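Long-range contacts in mevalonate diphosphate decarboxylase (Legionella pneumophila, PDB 3LTO), which probably catalyses the ATP-dependent decarboxylation of mevalonate 5-diphosphate to isopentenyl diphosphate, a step of isoprenoid lipid biosynthesis: residues 87-93 / 125-131; 275-279 / 290-296. All blocks are in the same frame, centred on the assembly; numbering follows the deposited sequence.

Contact 1. Residues 87-93 / 125-131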
loop_
_atom_site.group_PDB
_atom_site.type_symbol
_atom_site.label_atom_id
_atom_site.label_comp_id
_atom_site.label_asym_id
_atom_site.label_seq_id
_atom_site.Cartn_x
_atom_site.Cartn_y
_atom_site.Cartn_z
ATOM N N PHE A 87 -17.069 -11.468 6.362
ATOM C CA PHE A 87 -17.174 -12.915 6.552
ATOM C C PHE A 87 -18.491 -13.468 6.012
ATOM O O PHE A 87 -18.702 -14.678 6.015
ATOM C CB PHE A 87 -17.061 -13.264 8.040
ATOM C CG PHE A 87 -15.651 -13.261 8.566
ATOM C CD1 PHE A 87 -14.903 -14.437 8.588
ATOM C CD2 PHE A 87 -15.078 -12.089 9.050
ATOM C CE1 PHE A 87 -13.602 -14.446 9.090
ATOM C CE2 PHE A 87 -13.783 -12.084 9.552
ATOM C CZ PHE A 87 -13.041 -13.266 9.573
ATOM N N GLY A 88 -19.374 -12.582 5.557
ATOM C CA GLY A 88 -20.662 -13.018 5.036
ATOM C C GLY A 88 -21.568 -13.589 6.115
ATOM O O GLY A 88 -22.353 -14.502 5.866
ATOM N N TYR A 89 -21.463 -13.043 7.323
ATOM C CA TYR A 89 -22.267 -13.502 8.444
ATOM C C TYR A 89 -23.475 -12.609 8.674
ATOM O O TYR A 89 -23.417 -11.400 8.457
ATOM C CB TYR A 89 -21.425 -13.513 9.718
ATOM C CG TYR A 89 -22.160 -13.987 10.948
ATOM C CD1 TYR A 89 -22.292 -15.347 11.220
ATOM C CD2 TYR A 89 -22.688 -13.078 11.865
ATOM C CE1 TYR A 89 -22.916 -15.797 12.372
ATOM C CE2 TYR A 89 -23.328 -13.522 13.038
ATOM C CZ TYR A 89 -23.431 -14.885 13.280
ATOM O OH TYR A 89 -24.027 -15.346 14.434
ATOM N N VAL A 90 -24.569 -13.214 9.126
ATOM C CA VAL A 90 -25.785 -12.471 9.416
ATOM C C VAL A 90 -26.197 -12.806 10.843
ATOM O O VAL A 90 -26.462 -13.963 11.158
ATOM C CB VAL A 90 -26.938 -12.856 8.461
ATOM C CG1 VAL A 90 -28.197 -12.044 8.812
ATOM C CG2 VAL A 90 -26.528 -12.594 7.009
ATOM N N GLY A 91 -26.239 -11.797 11.703
ATOM C CA GLY A 91 -26.612 -12.019 13.092
ATOM C C GLY A 91 -26.047 -10.904 13.947
ATOM O O GLY A 91 -25.009 -10.328 13.608
ATOM N N GLY A 92 -26.718 -10.593 15.052
ATOM C CA GLY A 92 -26.253 -9.522 15.918
ATOM C C GLY A 92 -25.387 -9.998 17.067
ATOM O O GLY A 92 -25.390 -11.178 17.411
ATOM N N PHE A 93 -24.649 -9.070 17.665
ATOM C CA PHE A 93 -23.766 -9.379 18.783
ATOM C C PHE A 93 -23.895 -8.321 19.869
ATOM O O PHE A 93 -24.170 -7.151 19.575
ATOM C CB PHE A 93 -22.303 -9.387 18.325
ATOM C CG PHE A 93 -21.915 -10.587 17.513
ATOM C CD1 PHE A 93 -21.517 -11.768 18.140
ATOM C CD2 PHE A 93 -21.946 -10.540 16.120
ATOM C CE1 PHE A 93 -21.152 -12.891 17.388
ATOM C CE2 PHE A 93 -21.585 -11.655 15.358
ATOM C CZ PHE A 93 -21.186 -12.836 15.995
ATOM N N LEU A 125 -16.155 -14.586 14.122
ATOM C CA LEU A 125 -16.693 -14.804 12.786
ATOM C C LEU A 125 -16.035 -15.956 12.040
ATOM O O LEU A 125 -16.671 -16.616 11.213
ATOM C CB LEU A 125 -16.609 -13.501 11.983
ATOM C CG LEU A 125 -17.485 -12.404 12.603
ATOM C CD1 LEU A 125 -17.327 -11.081 11.855
ATOM C CD2 LEU A 125 -18.938 -12.867 12.576
ATOM N N SER A 126 -14.765 -16.200 12.346
ATOM C CA SER A 126 -14.017 -17.291 11.742
ATOM C C SER A 126 -14.626 -18.636 12.173
ATOM O O SER A 126 -14.914 -19.494 11.338
ATOM C CB SER A 126 -12.553 -17.214 12.185
ATOM O OG SER A 126 -11.778 -18.234 11.584
ATOM N N GLU A 127 -14.836 -18.809 13.475
ATOM C CA GLU A 127 -15.402 -20.051 14.001
ATOM C C GLU A 127 -16.881 -20.237 13.645
ATOM O O GLU A 127 -17.338 -21.363 13.466
ATOM C CB GLU A 127 -15.240 -20.114 15.527
ATOM C CG GLU A 127 -13.807 -19.966 16.017
ATOM C CD GLU A 127 -13.700 -20.004 17.533
ATOM O OE1 GLU A 127 -14.745 -19.870 18.195
ATOM O OE2 GLU A 127 -12.576 -20.157 18.062
ATOM N N LEU A 128 -17.626 -19.140 13.547
ATOM C CA LEU A 128 -19.047 -19.217 13.223
ATOM C C LEU A 128 -19.333 -19.547 11.765
ATOM O O LEU A 128 -20.318 -20.212 11.455
ATOM C CB LEU A 128 -19.745 -17.902 13.574
ATOM C CG LEU A 128 -20.116 -17.719 15.049
ATOM C CD1 LEU A 128 -20.509 -16.275 15.322
ATOM C CD2 LEU A 128 -21.253 -18.677 15.398
ATOM N N THR A 129 -18.470 -19.084 10.872
ATOM C CA THR A 129 -18.658 -19.314 9.448
ATOM C C THR A 129 -17.771 -20.429 8.903
ATOM O O THR A 129 -17.910 -20.832 7.751
ATOM C CB THR A 129 -18.357 -18.034 8.657
ATOM O OG1 THR A 129 -16.997 -17.642 8.893
ATOM C CG2 THR A 129 -19.284 -16.911 9.093
ATOM N N GLN A 130 -16.861 -20.921 9.739
ATOM C CA GLN A 130 -15.932 -21.975 9.348
ATOM C C GLN A 130 -14.956 -21.505 8.278
ATOM O O GLN A 130 -14.499 -22.293 7.454
ATOM C CB GLN A 130 -16.684 -23.221 8.867
ATOM C CG GLN A 130 -17.157 -24.123 9.999
ATOM C CD GLN A 130 -17.894 -25.355 9.508
ATOM O OE1 GLN A 130 -18.983 -25.254 8.940
ATOM N NE2 GLN A 130 -17.301 -26.531 9.726
ATOM N N LYS A 131 -14.646 -20.212 8.294
ATOM C CA LYS A 131 -13.701 -19.625 7.351
ATOM C C LYS A 131 -12.359 -19.537 8.071
ATOM O O LYS A 131 -12.301 -19.575 9.304
ATOM C CB LYS A 131 -14.134 -18.213 6.950
ATOM C CG LYS A 131 -15.560 -18.082 6.428
ATOM C CD LYS A 131 -15.729 -18.695 5.050
ATOM C CE LYS A 131 -17.119 -18.399 4.485
ATOM N NZ LYS A 131 -17.369 -16.934 4.313
#

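Contact 2. Residues 275-279 / 290-296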
loop_
_atom_site.group_PDB
_atom_site.type_symbol
_atom_site.label_atom_id
_atom_site.label_comp_id
_atom_site.label_asym_id
_atom_site.label_seq_id
_atom_site.Cartn_x
_atom_site.Cartn_y
_atom_site.Cartn_z
ATOM N N GLY A 275 21.344 17.646 29.898
ATOM C CA GLY A 275 21.979 17.208 28.668
ATOM C C GLY A 275 21.354 15.902 28.203
ATOM O O GLY A 275 21.887 15.211 27.336
ATOM N N ASP A 276 20.210 15.565 28.792
ATOM C CA ASP A 276 19.492 14.341 28.460
ATOM C C ASP A 276 18.081 14.467 29.037
ATOM O O ASP A 276 17.847 15.231 29.979
ATOM C CB ASP A 276 20.220 13.129 29.062
ATOM C CG ASP A 276 19.620 11.798 28.624
ATOM O OD1 ASP A 276 19.125 11.706 27.482
ATOM O OD2 ASP A 276 19.660 10.830 29.420
ATOM N N GLY A 277 17.138 13.731 28.466
ATOM C CA GLY A 277 15.778 13.808 28.962
ATOM C C GLY A 277 14.820 12.895 28.229
ATOM O O GLY A 277 15.236 11.963 27.543
ATOM N N PRO A 278 13.514 13.152 28.347
ATOM C CA PRO A 278 12.519 12.322 27.678
ATOM C C PRO A 278 12.123 12.796 26.283
ATOM O O PRO A 278 12.322 13.954 25.914
ATOM C CB PRO A 278 11.345 12.397 28.634
ATOM C CG PRO A 278 11.379 13.834 29.034
ATOM C CD PRO A 278 12.863 14.087 29.284
ATOM N N VAL A 279 11.571 11.877 25.503
ATOM C CA VAL A 279 11.071 12.221 24.189
ATOM C C VAL A 279 9.646 12.634 24.553
ATOM O O VAL A 279 9.019 12.009 25.416
ATOM C CB VAL A 279 11.093 11.000 23.252
ATOM C CG1 VAL A 279 10.158 11.223 22.071
ATOM C CG2 VAL A 279 12.523 10.765 22.762
ATOM N N LEU A 290 5.422 11.375 27.868
ATOM C CA LEU A 290 6.851 11.292 28.070
ATOM C C LEU A 290 7.288 9.869 27.732
ATOM O O LEU A 290 6.592 8.906 28.049
ATOM C CB LEU A 290 7.211 11.592 29.526
ATOM C CG LEU A 290 6.811 12.930 30.154
ATOM C CD1 LEU A 290 7.478 13.040 31.523
ATOM C CD2 LEU A 290 7.255 14.091 29.255
ATOM N N LEU A 291 8.439 9.753 27.076
ATOM C CA LEU A 291 9.013 8.464 26.712
ATOM C C LEU A 291 10.473 8.503 27.126
ATOM O O LEU A 291 11.216 9.410 26.734
ATOM C CB LEU A 291 8.894 8.216 25.205
ATOM C CG LEU A 291 7.487 7.872 24.715
ATOM C CD1 LEU A 291 7.478 7.774 23.198
ATOM C CD2 LEU A 291 7.041 6.556 25.342
ATOM N N TYR A 292 10.870 7.528 27.937
ATOM C CA TYR A 292 12.234 7.429 28.446
ATOM C C TYR A 292 12.837 6.105 28.024
ATOM O O TYR A 292 12.119 5.127 27.834
ATOM C CB TYR A 292 12.240 7.465 29.978
ATOM C CG TYR A 292 11.943 8.798 30.619
ATOM C CD1 TYR A 292 12.942 9.754 30.775
ATOM C CD2 TYR A 292 10.673 9.085 31.116
ATOM C CE1 TYR A 292 12.685 10.962 31.413
ATOM C CE2 TYR A 292 10.405 10.289 31.759
ATOM C CZ TYR A 292 11.415 11.221 31.905
ATOM O OH TYR A 292 11.162 12.409 32.551
ATOM N N ARG A 293 14.159 6.080 27.888
ATOM C CA ARG A 293 14.866 4.858 27.536
ATOM C C ARG A 293 14.853 3.946 28.763
ATOM O O ARG A 293 14.706 4.419 29.889
ATOM C CB ARG A 293 16.317 5.167 27.166
ATOM C CG ARG A 293 16.502 5.867 25.841
ATOM C CD ARG A 293 17.975 5.986 25.483
ATOM N NE ARG A 293 18.508 7.304 25.804
ATOM C CZ ARG A 293 18.949 7.670 26.998
ATOM N NH1 ARG A 293 18.940 6.810 27.999
ATOM N NH2 ARG A 293 19.369 8.909 27.194
ATOM N N SER A 294 15.011 2.644 28.548
ATOM C CA SER A 294 15.024 1.693 29.655
ATOM C C SER A 294 16.145 2.032 30.631
ATOM O O SER A 294 16.059 1.703 31.808
ATOM C CB SER A 294 15.214 0.269 29.137
ATOM O OG SER A 294 16.458 0.147 28.470
ATOM N N ASP A 295 17.189 2.700 30.148
ATOM C CA ASP A 295 18.308 3.083 31.014
ATOM C C ASP A 295 18.127 4.466 31.649
ATOM O O ASP A 295 19.045 4.986 32.277
ATOM C CB ASP A 295 19.628 3.068 30.237
ATOM C CG ASP A 295 19.744 4.222 29.261
ATOM O OD1 ASP A 295 18.994 4.243 28.270
ATOM O OD2 ASP A 295 20.584 5.117 29.489
ATOM N N GLN A 296 16.951 5.062 31.490
ATOM C CA GLN A 296 16.701 6.379 32.060
ATOM C C GLN A 296 15.768 6.340 33.263
ATOM O O GLN A 296 15.241 7.380 33.664
ATOM C CB GLN A 296 16.092 7.315 31.015
ATOM C CG GLN A 296 17.035 7.824 29.951
ATOM C CD GLN A 296 16.340 8.808 29.021
ATOM O OE1 GLN A 296 15.348 8.470 28.384
ATOM N NE2 GLN A 296 16.853 10.032 28.953
#

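Contact 1. Residues 87-93 / 125-131
Leu-125 reaches out of helix 110-129 into three aromatic rings of residues 87-93: CB and CD1 both meet the Phe-87 ring, and CD2 meets the other two. CB lies over one face of the Phe-87 ring, 3.7 Å from the ring centroid and 18° off the normal, a CH-pi contact displaced toward the rim of the ring. Beyond CG the branches part: CD1 stays with the same ring, 3.7 Å from CD2 of Phe-87, whereas CD2 of Leu-125 turns to the other two aromatics, meeting Tyr-89 CG at 3.8 Å and Phe-93 CE2 at 4.0 Å.

One turn on, Leu-128 touches two of these rings, mainly through CD1. This methyl approaches the edge of the Phe-93 ring, in the ring plane and 3.6 Å from CZ, and also touches the phenol end of Tyr-89. With CG of Tyr-89 anti to its backbone N (chi1 -180°), that ring is brought against Leu-125 and Leu-128, while the methyl CG2 of Thr-129 packs 4.0 Å from Tyr-89 CD1.

Polar closure comes at the two helix ends. Helix 71-87 stops at Gly-88 in a Schellman motif, and the carbonyl O of Phe-87 accepts a 3.1 Å hydrogen bond from Lys-131 NZ, which sits above the carbonyl plane rather than on a lone pair. The lysine chain, bent at chi2 and chi4, folds back toward that carbonyl from beyond the other helix. There Ser-126 OG bonds to Lys-131 O at 2.7 Å, tying the turn after the helix to its last residues. The whole is helix-to-loop packing in the N-terminal domain of the GHMP kinase-type fold, joining the connection from helix 71-87 to strand 93-99 with the C-terminal end of helix 110-129.

Contact 2. Residues 275-279 / 290-296
Asp-276, with CG anti to the backbone N (chi1 -173°), and Arg-293, bent at chi3 (-99°), reach toward each other from opposite directions at the edge of the four-stranded antiparallel sheet of the C-terminal domain, beside the pairing of strands 279-281 and 288-292. The carboxylate and guanidinium planes are nearly coplanar, and the salt bridge runs edge-on from Arg-293 NH2 to Asp-276 OD1 at 2.8 Å, with a weak hydrogen bond from the same NH2 to OD2. NH1 of the same arginine pairs with Asp-295, completing a salt-bridge network, and Trp-228 adds a cation-pi contact.

Gln-296, at the N-cap position before helix 297-308, uses both ends of its amide. NE2 gives a 2.9 Å hydrogen bond to Gly-277 O, close to its own amide plane but above that of the carbonyl, and a weak one to Asp-276 OD2. OE1 accepts from Arg-293 N at 2.7 Å on a lone pair, so bonds at both ends fix the rotation of the amide. Its CD lies over one face of the Arg-293 guanidinium.

Next comes the strand pairing proper, a hydrogen-bonded antiparallel pair: Val-279 N to Leu-291 O is 2.8 Å and Leu-291 N to Val-279 O 2.9 Å. Val-279 CB and Leu-291 CB lie 4.0 Å apart on the sheet face that Trp-228 and Ile-231 of helix 228-247 meet at Val-279. Pro-278 packs instead against Tyr-292, the two side chains side by side: Pro-278 CB lies over one face of the Tyr-292 ring, 3.6 Å from its centroid and 19° off the normal.

In the fold
Contact 1 and contact 2 lie on opposite sides of the chain's centre, their own centres about 46 Å apart and their nearest atoms about 32 Å apart. They come in series along the chain: contact 1 closes before contact 2 opens. The first belongs to the N-terminal domain, where helices 71-87 and 110-129 pack beside the mixed sheet that includes strand 93-99. The second belongs to the C-terminal domain, at the outermost strand 279-281 of an antiparallel sheet, where it pairs with strand 288-292. They share no helix, strand or sheet, so each is packing internal to its own domain in this two-domain architecture.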